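Long-range contacts in Pre-mRNA splicing helicase-like protein (Chaetomium thermophilum, PDB 4RVQ), which is a Brr2-type helicase of the spliceosome, acting in pre-mRNA splicing; the part seen here is its noncanonical PWI domain, probably a protein-interaction module: residues 10-15 and 82-87; 14-19 and 123-128; 20-25 and 98-103; 44-49 and 90-95. All blocks are in the same frame, centred on the assembly; numbering follows the deposited sequence.

Contact 1 (10-15 and 82-87); sequences DKNYVH and VQKLIE. With EDO (1,2-ethanediol), chain I.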
# COMPACT_ATOMS: atom_id res chain seq x y z
N ASP A 10 15.49 7.13 0.74
CA ASP A 10 14.41 6.50 -0.04
C ASP A 10 13.06 6.95 0.49
O ASP A 10 12.56 6.42 1.48
CB ASP A 10 14.52 4.98 0.03
CG ASP A 10 13.43 4.26 -0.76
OD1 ASP A 10 12.60 4.93 -1.42
OD2 ASP A 10 13.45 3.02 -0.67
N LYS A 11 12.47 7.94 -0.17
CA LYS A 11 11.18 8.48 0.27
C LYS A 11 10.08 7.44 0.20
O LYS A 11 9.00 7.61 0.83
CB LYS A 11 10.82 9.72 -0.56
CG LYS A 11 10.46 9.46 -2.04
CD LYS A 11 10.17 10.77 -2.85
CE LYS A 11 11.45 11.40 -3.37
NZ LYS A 11 12.08 10.57 -4.45
N ASN A 12 10.30 6.36 -0.53
CA ASN A 12 9.27 5.36 -0.67
C ASN A 12 9.32 4.28 0.38
O ASN A 12 8.40 3.45 0.42
CB ASN A 12 9.35 4.73 -2.03
CG ASN A 12 9.10 5.71 -3.16
OD1 ASN A 12 8.35 6.66 -3.02
ND2 ASN A 12 9.72 5.47 -4.27
N TYR A 13 10.34 4.26 1.22
CA TYR A 13 10.49 3.14 2.14
C TYR A 13 9.44 3.22 3.25
O TYR A 13 9.26 4.28 3.85
CB TYR A 13 11.91 3.05 2.75
CG TYR A 13 12.01 1.80 3.59
CD1 TYR A 13 12.10 0.56 3.00
CD2 TYR A 13 11.91 1.86 4.98
CE1 TYR A 13 12.12 -0.59 3.77
CE2 TYR A 13 11.92 0.72 5.73
CZ TYR A 13 12.01 -0.49 5.14
OH TYR A 13 12.02 -1.63 5.93
N VAL A 14 8.79 2.09 3.52
CA VAL A 14 7.85 1.98 4.64
C VAL A 14 8.02 0.59 5.20
O VAL A 14 7.94 -0.41 4.48
CB VAL A 14 6.39 2.23 4.19
CG1 VAL A 14 5.94 1.38 3.05
CG2 VAL A 14 5.46 2.07 5.38
N HIS A 15 8.32 0.52 6.49
CA HIS A 15 8.52 -0.77 7.14
C HIS A 15 7.15 -1.46 7.34
O HIS A 15 6.15 -0.81 7.58
CB HIS A 15 9.22 -0.61 8.49
CG HIS A 15 9.65 -1.91 9.07
ND1 HIS A 15 8.86 -2.66 9.92
CD2 HIS A 15 10.82 -2.58 8.93
CE1 HIS A 15 9.52 -3.74 10.27
NE2 HIS A 15 10.71 -3.72 9.68
N VAL A 82 1.63 8.35 -5.79
CA VAL A 82 1.29 7.27 -6.70
C VAL A 82 2.44 6.25 -6.80
O VAL A 82 2.25 5.04 -6.64
CB VAL A 82 0.95 7.82 -8.09
CG1 VAL A 82 0.83 6.68 -9.08
CG2 VAL A 82 -0.33 8.61 -8.05
N GLN A 83 3.66 6.73 -7.06
CA GLN A 83 4.83 5.81 -7.23
C GLN A 83 5.14 5.12 -5.93
O GLN A 83 5.49 3.96 -5.95
CB GLN A 83 6.18 6.43 -7.76
CG GLN A 83 7.46 5.37 -7.87
CD GLN A 83 8.77 5.95 -8.57
OE1 GLN A 83 8.76 7.12 -8.97
NE2 GLN A 83 9.93 5.14 -8.66
N LYS A 84 5.05 5.82 -4.81
CA LYS A 84 5.30 5.17 -3.52
C LYS A 84 4.37 3.97 -3.31
O LYS A 84 4.78 2.91 -2.84
CB LYS A 84 5.14 6.17 -2.38
CG LYS A 84 5.35 5.59 -1.00
CD LYS A 84 5.43 6.66 0.07
CE LYS A 84 5.65 6.14 1.43
NZ LYS A 84 5.45 7.26 2.39
N LEU A 85 3.10 4.16 -3.66
CA LEU A 85 2.14 3.08 -3.49
C LEU A 85 2.45 1.90 -4.42
O LEU A 85 2.42 0.75 -4.05
CB LEU A 85 0.71 3.59 -3.70
CG LEU A 85 0.26 4.64 -2.67
CD1 LEU A 85 -1.18 5.04 -2.98
CD2 LEU A 85 0.40 4.16 -1.22
N ILE A 86 2.77 2.23 -5.68
CA ILE A 86 3.09 1.18 -6.64
C ILE A 86 4.36 0.41 -6.25
O ILE A 86 4.40 -0.82 -6.29
CB ILE A 86 3.22 1.75 -8.05
CG1 ILE A 86 1.87 2.31 -8.50
CG2 ILE A 86 3.71 0.70 -9.01
CD1 ILE A 86 1.91 3.00 -9.85
N GLU A 87 5.40 1.11 -5.83
CA GLU A 87 6.64 0.46 -5.40
C GLU A 87 6.39 -0.50 -4.24
O GLU A 87 7.09 -1.49 -4.09
CB GLU A 87 7.68 1.50 -4.97
CG GLU A 87 8.21 2.41 -6.10
CD GLU A 87 9.14 1.72 -7.06
OE1 GLU A 87 9.38 0.52 -6.92
OE2 GLU A 87 9.62 2.43 -7.99
C1 EDO I . 10.42 -0.24 -2.05
O1 EDO I . 11.53 -1.06 -1.69
C2 EDO I . 10.74 1.08 -1.39
O2 EDO I . 11.68 1.76 -2.16
O HOH W 1 7.26 9.39 1.61
O HOH W 2 6.61 5.99 4.76

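Contact 2 (14-19 and 123-128); sequences VHAREI and LDELYG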
# COMPACT_ATOMS: atom_id res chain seq x y z
N VAL A 14 8.79 2.09 3.52
CA VAL A 14 7.85 1.98 4.64
C VAL A 14 8.02 0.59 5.20
O VAL A 14 7.94 -0.41 4.48
CB VAL A 14 6.39 2.23 4.19
CG1 VAL A 14 5.94 1.38 3.05
CG2 VAL A 14 5.46 2.07 5.38
N HIS A 15 8.32 0.52 6.49
CA HIS A 15 8.52 -0.77 7.14
C HIS A 15 7.15 -1.46 7.34
O HIS A 15 6.15 -0.81 7.58
CB HIS A 15 9.22 -0.61 8.49
CG HIS A 15 9.65 -1.91 9.07
ND1 HIS A 15 8.86 -2.66 9.92
CD2 HIS A 15 10.82 -2.58 8.93
CE1 HIS A 15 9.52 -3.74 10.27
NE2 HIS A 15 10.71 -3.72 9.68
N ALA A 16 7.15 -2.79 7.30
CA ALA A 16 5.91 -3.54 7.47
C ALA A 16 5.15 -3.12 8.75
O ALA A 16 3.93 -3.07 8.75
CB ALA A 16 6.19 -5.02 7.50
N ARG A 17 5.86 -2.87 9.84
CA ARG A 17 5.17 -2.53 11.10
C ARG A 17 4.44 -1.20 11.03
O ARG A 17 3.59 -0.93 11.90
CB ARG A 17 6.14 -2.55 12.27
CG ARG A 17 7.11 -1.40 12.34
CD ARG A 17 8.15 -1.64 13.44
NE ARG A 17 7.60 -1.38 14.75
CZ ARG A 17 8.15 -1.66 15.93
NH1 ARG A 17 9.32 -2.31 16.08
NH2 ARG A 17 7.45 -1.30 16.98
N GLU A 18 4.76 -0.37 10.05
CA GLU A 18 4.11 0.93 9.91
C GLU A 18 2.72 0.80 9.30
O GLU A 18 1.92 1.72 9.44
CB GLU A 18 4.96 1.88 9.07
CG GLU A 18 6.31 2.13 9.65
CD GLU A 18 7.05 3.19 8.88
OE1 GLU A 18 6.62 4.38 8.95
OE2 GLU A 18 8.06 2.88 8.18
N ILE A 19 2.45 -0.26 8.58
CA ILE A 19 1.22 -0.37 7.80
C ILE A 19 0.09 -0.94 8.64
O ILE A 19 -0.20 -2.12 8.59
CB ILE A 19 1.44 -1.10 6.47
CG1 ILE A 19 2.56 -0.37 5.67
CG2 ILE A 19 0.13 -1.12 5.65
CD1 ILE A 19 2.84 -0.91 4.32
N LEU A 123 6.42 -10.97 5.77
CA LEU A 123 6.12 -11.55 7.06
C LEU A 123 7.32 -11.54 7.99
O LEU A 123 7.18 -11.30 9.19
CB LEU A 123 5.55 -12.95 6.91
CG LEU A 123 4.21 -13.00 6.20
CD1 LEU A 123 3.81 -14.45 5.91
CD2 LEU A 123 3.11 -12.25 7.00
N ASP A 124 8.53 -11.80 7.45
CA ASP A 124 9.72 -11.72 8.26
C ASP A 124 9.93 -10.31 8.77
O ASP A 124 10.32 -10.10 9.93
CB ASP A 124 10.95 -12.11 7.44
CG ASP A 124 11.09 -13.60 7.23
OD1 ASP A 124 10.42 -14.41 7.88
OD2 ASP A 124 11.94 -13.98 6.40
N GLU A 125 9.67 -9.32 7.94
CA GLU A 125 9.79 -7.94 8.38
C GLU A 125 8.77 -7.65 9.50
O GLU A 125 9.08 -7.02 10.51
CB GLU A 125 9.50 -7.03 7.19
CG GLU A 125 10.37 -5.92 7.07
CD GLU A 125 10.16 -4.97 5.94
OE1 GLU A 125 11.03 -4.92 5.06
OE2 GLU A 125 9.28 -4.16 5.95
N LEU A 126 7.53 -8.09 9.30
CA LEU A 126 6.46 -7.77 10.24
C LEU A 126 6.69 -8.41 11.60
O LEU A 126 6.58 -7.76 12.63
CB LEU A 126 5.13 -8.23 9.67
CG LEU A 126 3.90 -7.93 10.52
CD1 LEU A 126 3.75 -6.43 10.67
CD2 LEU A 126 2.68 -8.55 9.91
N TYR A 127 7.00 -9.70 11.59
CA TYR A 127 7.04 -10.50 12.79
C TYR A 127 8.44 -10.74 13.35
O TYR A 127 8.60 -11.16 14.50
CB TYR A 127 6.35 -11.86 12.56
CG TYR A 127 4.87 -11.77 12.25
CD1 TYR A 127 4.03 -10.94 12.96
CD2 TYR A 127 4.31 -12.53 11.24
CE1 TYR A 127 2.67 -10.89 12.71
CE2 TYR A 127 2.95 -12.48 10.98
CZ TYR A 127 2.14 -11.64 11.71
OH TYR A 127 0.79 -11.59 11.46
N GLY A 128 9.46 -10.46 12.56
CA GLY A 128 10.85 -10.73 12.92
C GLY A 128 11.27 -12.12 12.53
O GLY A 128 10.46 -12.99 12.26

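Contact 3 (20-25 and 98-103); sequences DAYWLQ and LARAES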
# COMPACT_ATOMS: atom_id res chain seq x y z
N ASP A 20 -0.47 -0.08 9.49
CA ASP A 20 -1.65 -0.39 10.26
C ASP A 20 -2.86 -0.39 9.33
O ASP A 20 -2.79 -0.09 8.12
CB ASP A 20 -1.80 0.60 11.41
CG ASP A 20 -1.92 2.01 10.91
OD1 ASP A 20 -0.88 2.55 10.54
OD2 ASP A 20 -3.07 2.56 10.85
N ALA A 21 -4.04 -0.71 9.90
CA ALA A 21 -5.28 -0.81 9.16
C ALA A 21 -5.66 0.48 8.42
O ALA A 21 -6.43 0.39 7.45
CB ALA A 21 -6.40 -1.16 10.13
N TYR A 22 -5.17 1.63 8.87
CA TYR A 22 -5.53 2.92 8.30
C TYR A 22 -4.33 3.63 7.65
O TYR A 22 -4.47 4.79 7.28
CB TYR A 22 -6.14 3.82 9.38
CG TYR A 22 -7.41 3.27 9.97
CD1 TYR A 22 -8.62 3.52 9.38
CD2 TYR A 22 -7.39 2.48 11.11
CE1 TYR A 22 -9.80 3.03 9.92
CE2 TYR A 22 -8.53 1.99 11.68
CZ TYR A 22 -9.74 2.24 11.08
OH TYR A 22 -10.93 1.78 11.59
N TRP A 23 -3.19 2.97 7.49
CA TRP A 23 -2.02 3.65 6.94
C TRP A 23 -2.31 4.24 5.57
O TRP A 23 -1.99 5.40 5.30
CB TRP A 23 -0.86 2.64 6.86
CG TRP A 23 0.44 3.22 6.30
CD1 TRP A 23 1.44 3.82 7.03
CD2 TRP A 23 0.82 3.32 4.93
NE1 TRP A 23 2.44 4.25 6.19
CE2 TRP A 23 2.08 3.97 4.89
CE3 TRP A 23 0.25 2.92 3.73
CZ2 TRP A 23 2.77 4.21 3.70
CZ3 TRP A 23 0.95 3.17 2.53
CH2 TRP A 23 2.17 3.81 2.54
N LEU A 24 -2.91 3.44 4.69
CA LEU A 24 -3.16 3.92 3.33
C LEU A 24 -4.12 5.10 3.35
O LEU A 24 -3.91 6.13 2.68
CB LEU A 24 -3.68 2.79 2.46
CG LEU A 24 -4.07 3.19 1.04
CD1 LEU A 24 -2.91 3.82 0.27
CD2 LEU A 24 -4.65 2.02 0.30
N GLN A 25 -5.22 4.96 4.11
CA GLN A 25 -6.20 6.03 4.22
C GLN A 25 -5.55 7.31 4.72
O GLN A 25 -5.89 8.41 4.27
CB GLN A 25 -7.35 5.57 5.11
CG GLN A 25 -8.47 6.57 5.10
CD GLN A 25 -9.74 6.08 5.78
OE1 GLN A 25 -9.94 4.89 5.95
NE2 GLN A 25 -10.59 7.01 6.14
N LEU A 98 -4.17 -7.81 6.23
CA LEU A 98 -3.77 -8.53 7.44
C LEU A 98 -4.07 -7.72 8.69
O LEU A 98 -4.58 -8.26 9.70
CB LEU A 98 -2.30 -8.95 7.37
CG LEU A 98 -1.77 -9.80 8.52
CD1 LEU A 98 -2.56 -11.07 8.72
CD2 LEU A 98 -0.30 -10.10 8.28
N ALA A 99 -3.78 -6.43 8.66
CA ALA A 99 -4.02 -5.58 9.84
C ALA A 99 -5.48 -5.55 10.21
O ALA A 99 -5.83 -5.29 11.37
CB ALA A 99 -3.51 -4.17 9.61
N ARG A 100 -6.36 -5.72 9.24
CA ARG A 100 -7.80 -5.69 9.42
C ARG A 100 -8.39 -7.05 9.80
O ARG A 100 -9.60 -7.09 10.10
CB ARG A 100 -8.46 -5.10 8.16
CG ARG A 100 -8.21 -3.63 8.08
CD ARG A 100 -8.54 -2.99 6.73
NE ARG A 100 -8.63 -1.52 6.89
CZ ARG A 100 -9.70 -0.94 7.42
NH1 ARG A 100 -10.82 -1.62 7.57
NH2 ARG A 100 -9.67 0.31 7.77
N ALA A 101 -7.61 -8.11 9.84
CA ALA A 101 -8.07 -9.46 10.15
C ALA A 101 -7.90 -9.72 11.65
O ALA A 101 -6.81 -9.64 12.18
CB ALA A 101 -7.33 -10.46 9.32
N GLU A 102 -9.03 -9.98 12.32
CA GLU A 102 -9.06 -10.17 13.76
C GLU A 102 -9.05 -11.64 14.20
O GLU A 102 -8.54 -11.96 15.26
CB GLU A 102 -10.34 -9.53 14.31
CG GLU A 102 -10.58 -8.08 13.90
CD GLU A 102 -9.81 -7.08 14.76
OE1 GLU A 102 -9.06 -7.50 15.65
OE2 GLU A 102 -9.94 -5.85 14.52
N SER A 103 -9.68 -12.51 13.42
CA SER A 103 -9.82 -13.90 13.82
C SER A 103 -8.57 -14.71 13.48
O SER A 103 -7.81 -14.37 12.55
CB SER A 103 -11.03 -14.58 13.14
OG SER A 103 -10.84 -14.74 11.74

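Contact 4 (44-49 and 90-95); sequences SALKIL and DKVVWL. With EDO (1,2-ethanediol), chain G.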
# COMPACT_ATOMS: atom_id res chain seq x y z
N SER A 44 -10.63 2.12 -3.62
CA SER A 44 -10.23 2.02 -5.03
C SER A 44 -8.74 1.73 -5.19
O SER A 44 -8.34 0.90 -6.01
CB SER A 44 -10.58 3.28 -5.77
OG SER A 44 -11.97 3.46 -5.80
N ALA A 45 -7.92 2.39 -4.40
CA ALA A 45 -6.49 2.19 -4.50
C ALA A 45 -6.11 0.76 -4.17
O ALA A 45 -5.26 0.15 -4.84
CB ALA A 45 -5.73 3.17 -3.60
N LEU A 46 -6.72 0.16 -3.14
CA LEU A 46 -6.39 -1.22 -2.83
C LEU A 46 -6.77 -2.13 -3.98
O LEU A 46 -6.02 -3.06 -4.31
CB LEU A 46 -7.14 -1.66 -1.55
CG LEU A 46 -6.57 -1.00 -0.29
CD1 LEU A 46 -7.56 -1.16 0.86
CD2 LEU A 46 -5.20 -1.58 0.08
N LYS A 47 -7.95 -1.92 -4.58
CA LYS A 47 -8.35 -2.73 -5.71
C LYS A 47 -7.37 -2.58 -6.87
O LYS A 47 -6.93 -3.58 -7.45
CB LYS A 47 -9.75 -2.38 -6.17
CG LYS A 47 -10.30 -3.32 -7.22
CD LYS A 47 -10.22 -4.80 -6.77
CE LYS A 47 -10.73 -5.78 -7.84
NZ LYS A 47 -10.62 -7.19 -7.38
N ILE A 48 -7.04 -1.34 -7.20
CA ILE A 48 -6.09 -1.10 -8.28
C ILE A 48 -4.73 -1.75 -8.01
O ILE A 48 -4.18 -2.44 -8.86
CB ILE A 48 -5.95 0.40 -8.53
CG1 ILE A 48 -7.25 0.99 -9.07
CG2 ILE A 48 -4.82 0.67 -9.51
CD1 ILE A 48 -7.32 2.50 -8.96
N LEU A 49 -4.19 -1.54 -6.81
CA LEU A 49 -2.85 -2.03 -6.49
C LEU A 49 -2.78 -3.53 -6.49
O LEU A 49 -1.70 -4.10 -6.69
CB LEU A 49 -2.43 -1.53 -5.12
CG LEU A 49 -2.07 -0.04 -5.04
CD1 LEU A 49 -2.04 0.44 -3.60
CD2 LEU A 49 -0.69 0.21 -5.74
N ASP A 90 2.70 -4.76 -2.95
CA ASP A 90 2.48 -5.98 -2.20
C ASP A 90 2.30 -5.68 -0.70
O ASP A 90 1.36 -6.18 -0.06
CB ASP A 90 3.62 -6.96 -2.38
CG ASP A 90 3.67 -7.55 -3.75
OD1 ASP A 90 2.61 -7.86 -4.34
OD2 ASP A 90 4.80 -7.76 -4.25
N LYS A 91 3.19 -4.86 -0.14
CA LYS A 91 3.07 -4.50 1.25
C LYS A 91 1.74 -3.81 1.53
O LYS A 91 1.07 -4.12 2.53
CB LYS A 91 4.18 -3.55 1.67
CG LYS A 91 5.46 -4.18 2.13
CD LYS A 91 6.47 -3.17 2.58
CE LYS A 91 7.58 -3.82 3.37
NZ LYS A 91 8.72 -2.91 3.63
N VAL A 92 1.40 -2.81 0.72
CA VAL A 92 0.20 -2.04 1.01
C VAL A 92 -1.04 -2.93 0.96
O VAL A 92 -1.89 -2.89 1.86
CB VAL A 92 0.07 -0.86 0.04
CG1 VAL A 92 -1.26 -0.10 0.24
CG2 VAL A 92 1.21 0.12 0.27
N VAL A 93 -1.19 -3.74 -0.07
CA VAL A 93 -2.38 -4.54 -0.24
C VAL A 93 -2.46 -5.59 0.87
O VAL A 93 -3.49 -5.74 1.54
CB VAL A 93 -2.38 -5.22 -1.64
CG1 VAL A 93 -3.43 -6.26 -1.72
CG2 VAL A 93 -2.56 -4.19 -2.76
N TRP A 94 -1.40 -6.38 1.04
CA TRP A 94 -1.45 -7.49 1.95
C TRP A 94 -1.44 -7.08 3.40
O TRP A 94 -2.14 -7.68 4.23
CB TRP A 94 -0.34 -8.49 1.64
CG TRP A 94 -0.63 -9.26 0.38
CD1 TRP A 94 -0.10 -9.07 -0.85
CD2 TRP A 94 -1.52 -10.35 0.27
NE1 TRP A 94 -0.61 -9.97 -1.72
CE2 TRP A 94 -1.49 -10.78 -1.07
CE3 TRP A 94 -2.33 -11.03 1.17
CZ2 TRP A 94 -2.25 -11.84 -1.52
CZ3 TRP A 94 -3.09 -12.09 0.72
CH2 TRP A 94 -3.07 -12.47 -0.62
N LEU A 95 -0.60 -6.12 3.79
CA LEU A 95 -0.55 -5.72 5.16
C LEU A 95 -1.78 -4.95 5.61
O LEU A 95 -2.15 -5.03 6.79
CB LEU A 95 0.72 -4.95 5.49
CG LEU A 95 2.02 -5.73 5.35
CD1 LEU A 95 3.21 -4.83 5.46
CD2 LEU A 95 2.05 -6.90 6.32
C1 EDO G . -0.81 -8.63 -5.60
O1 EDO G . -1.16 -9.82 -4.86
C2 EDO G . -0.68 -7.48 -4.61
O2 EDO G . 0.18 -6.47 -5.14

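Contact 1 (10-15 and 82-87)
The flat amide of Asn12 meets the backbone and aliphatic parts of helix 82-87: its OD1 lies 3.3 Å from CB of Lys84, and on the other branch ND2 stands 3.9 Å from CG of Glu87. The amide is turned 25° from the Glu87 carboxylate. Asn12 and Lys84 run past each other in opposite directions. A chi1 of 179° and a fully extended chain carry Lys84 alongside the loop backbone until CE is 3.7 Å from O of Lys11. Its NZ makes no direct bond to the loop. Two waters accept from NZ instead, one donating in turn to O of Lys11 at 2.6 Å and the other, more weakly at its longer distance, to O of Tyr13. Asp10 shapes the loop through an Asx turn, its OD1 receiving N of Asn12, and a 1,2-ethanediol donates to its OD2. The loop before helix 23-29 is thus laid on helix 79-87, where Lys84 also touches Trp23. No direct hydrogen bond crosses between the segments; this surface contact rests on van der Waals packing, on Asn88, whose ND2 bonds O of both Asn12 and Lys84, and probably on water-relayed attraction between an ammonium group and loop carbonyls.

Contact 2 (14-19 and 123-128)
Ala16 and Glu125 supply the one hydrogen bond between these segments, N of Ala16 donating to OE2 of Glu125 at 2.9 Å. The donor meets the oxygen nearly along its C-O axis, at an N-H...O angle of 151°. The same OE2 also lies over one face of the His15 imidazole, offset toward the rim, with carboxylate and ring planes 21° apart. Farther back along the glutamate chain, CG comes 3.4 Å from NE2 of His15, while CE1 of the ring reaches the backbone O of Glu125 at 3.3 Å. Beside this polar patch the methyl of Ala16 rests against Leu126, CB to CB 4.0 Å, and CD1 of that leucine comes 3.9 Å from O of Ala16.

The second shell fixes these groups. A chi1 of -170° swings the His15 ring away from its own backbone N and brings ND1 to N of Arg17, which donates to it at 3.0 Å and so limits ring rotation. OE2 of Glu125 is also held in a salt bridge by Lys91 of helix 89-99, and Lys91 bonds O of Val14 as well. Glu18 OE2 accepts from N of His15, three residues back, at the start of the short 3-10 turn 16-18. That turn seats the N-terminal loop of the PWI domain against its last modelled helix, 120-127.

Contact 3 (20-25 and 98-103)
Arg100, close to the C-terminal part of helix 89-99, reaches Ala21 and Tyr22 with almost its whole side chain. From CB, chi1 of -72° sets CG anti to the carbonyl carbon, where it packs 3.7 Å from CB of Ala21. The chain then runs extended to NE; CD passes 4.0 Å from O of Ala21, and NE donates to that oxygen at 3.0 Å. CZ stands over the Tyr22 ring, 5.0 Å from its centroid and 19° off the normal, a cation-pi contact with the two planes 75° apart. At the tip NH2 adds a second, longer bond to the same carbonyl, 3.3 Å from O of Ala21, and lies over the ring face 3.5 Å from CE1 of Tyr22. Both nitrogens approach from one face of the carbonyl plane, NE tilted from it and NH2 well above it, whereas the oxygen stays near the guanidinium plane. This side-on grip fixes how the guanidinium is turned.

Next to the arginine the methyls of Ala21 and Ala99 meet, CB to CB 4.2 Å, and CB of Ala99 also touches N of Ala21. Asp20 forms an Asx turn, OD2 accepting from N of Tyr22, and its OD1 forms a salt bridge with Arg26. Thus the turn leading into helix 23-29, with Tyr22 at the N-cap position, lies against the C-terminal end of helix 89-99, while Leu24 faces helix 35-50 and Leu98 faces helices 104-116 and 120-127.

Contact 4 (44-49 and 90-95)
Two first torsions bring Leu49 onto Val92 and Val93. In one of the two conformers of Val93, chi1 of 168° places CG2 anti to the carbonyl carbon, and from there it reaches CB of Leu49 at 3.6 Å. On the leucine, chi1 of -73° stands CG anti to its own carbonyl carbon and sends the CD1 branch to the preceding valine, CD1 of Leu49 lying 4.0 Å from CG1 of Val92, the two side chains crossing at a slant. One turn earlier, Leu46 sends its CD2 methyl over the backbone of the other helix, 4.0 Å from O of Val92 and 4.2 Å from CG1 of the same valine. In that same conformer Val93 projects CG2 toward the carbonyl O of Leu46, so each helix offers methyls to the other's main chain.

In this all-helical PWI-like domain the contact joins helix 35-50 to helix 89-99. The axes of the two short segments approach to 9.4 Å and cross steeply at -119°, which limits the interface to a few residues about the Leu46-Val93 crossing point. No hydrogen bond links the segments, and the buried Leu49 and Val92 carry the inner side of the contact.

Toward the outer side, a 1,2-ethanediol probably taken up from the crystallisation liquor sits beside Val93. Its O1 accepts from NE1 of Trp94 at 3.2 Å, approaching at the indole edge, and its O2 donates to OD1 of Asp90 at 2.9 Å in one of that residue's two conformers. Trp94 otherwise leans on helix 104-116 through Ile110 and Met114, whereas Ala45 packs against Leu70 and Leu73 of helix 63-73.

How the contacts relate
Contacts 1 and 3 lie at the surface, on opposite sides of the chain's centre; their polar links are water relays in one and an arginine grip on a carbonyl and an aromatic face in the other, beside modest packing. Contact 4, closest of the four to the centre, is made of branched aliphatic side chains, and contact 2 is intermediate, pairing a carboxylate bond with a small apolar patch. Contacts 3 and 4 both use helix 89-99, and Leu24 joins them by packing on Leu46 and Val92. Contacts 1 and 2 share Val14 and His15, and Lys91, from the 90-95 segment, ties contact 4 to both.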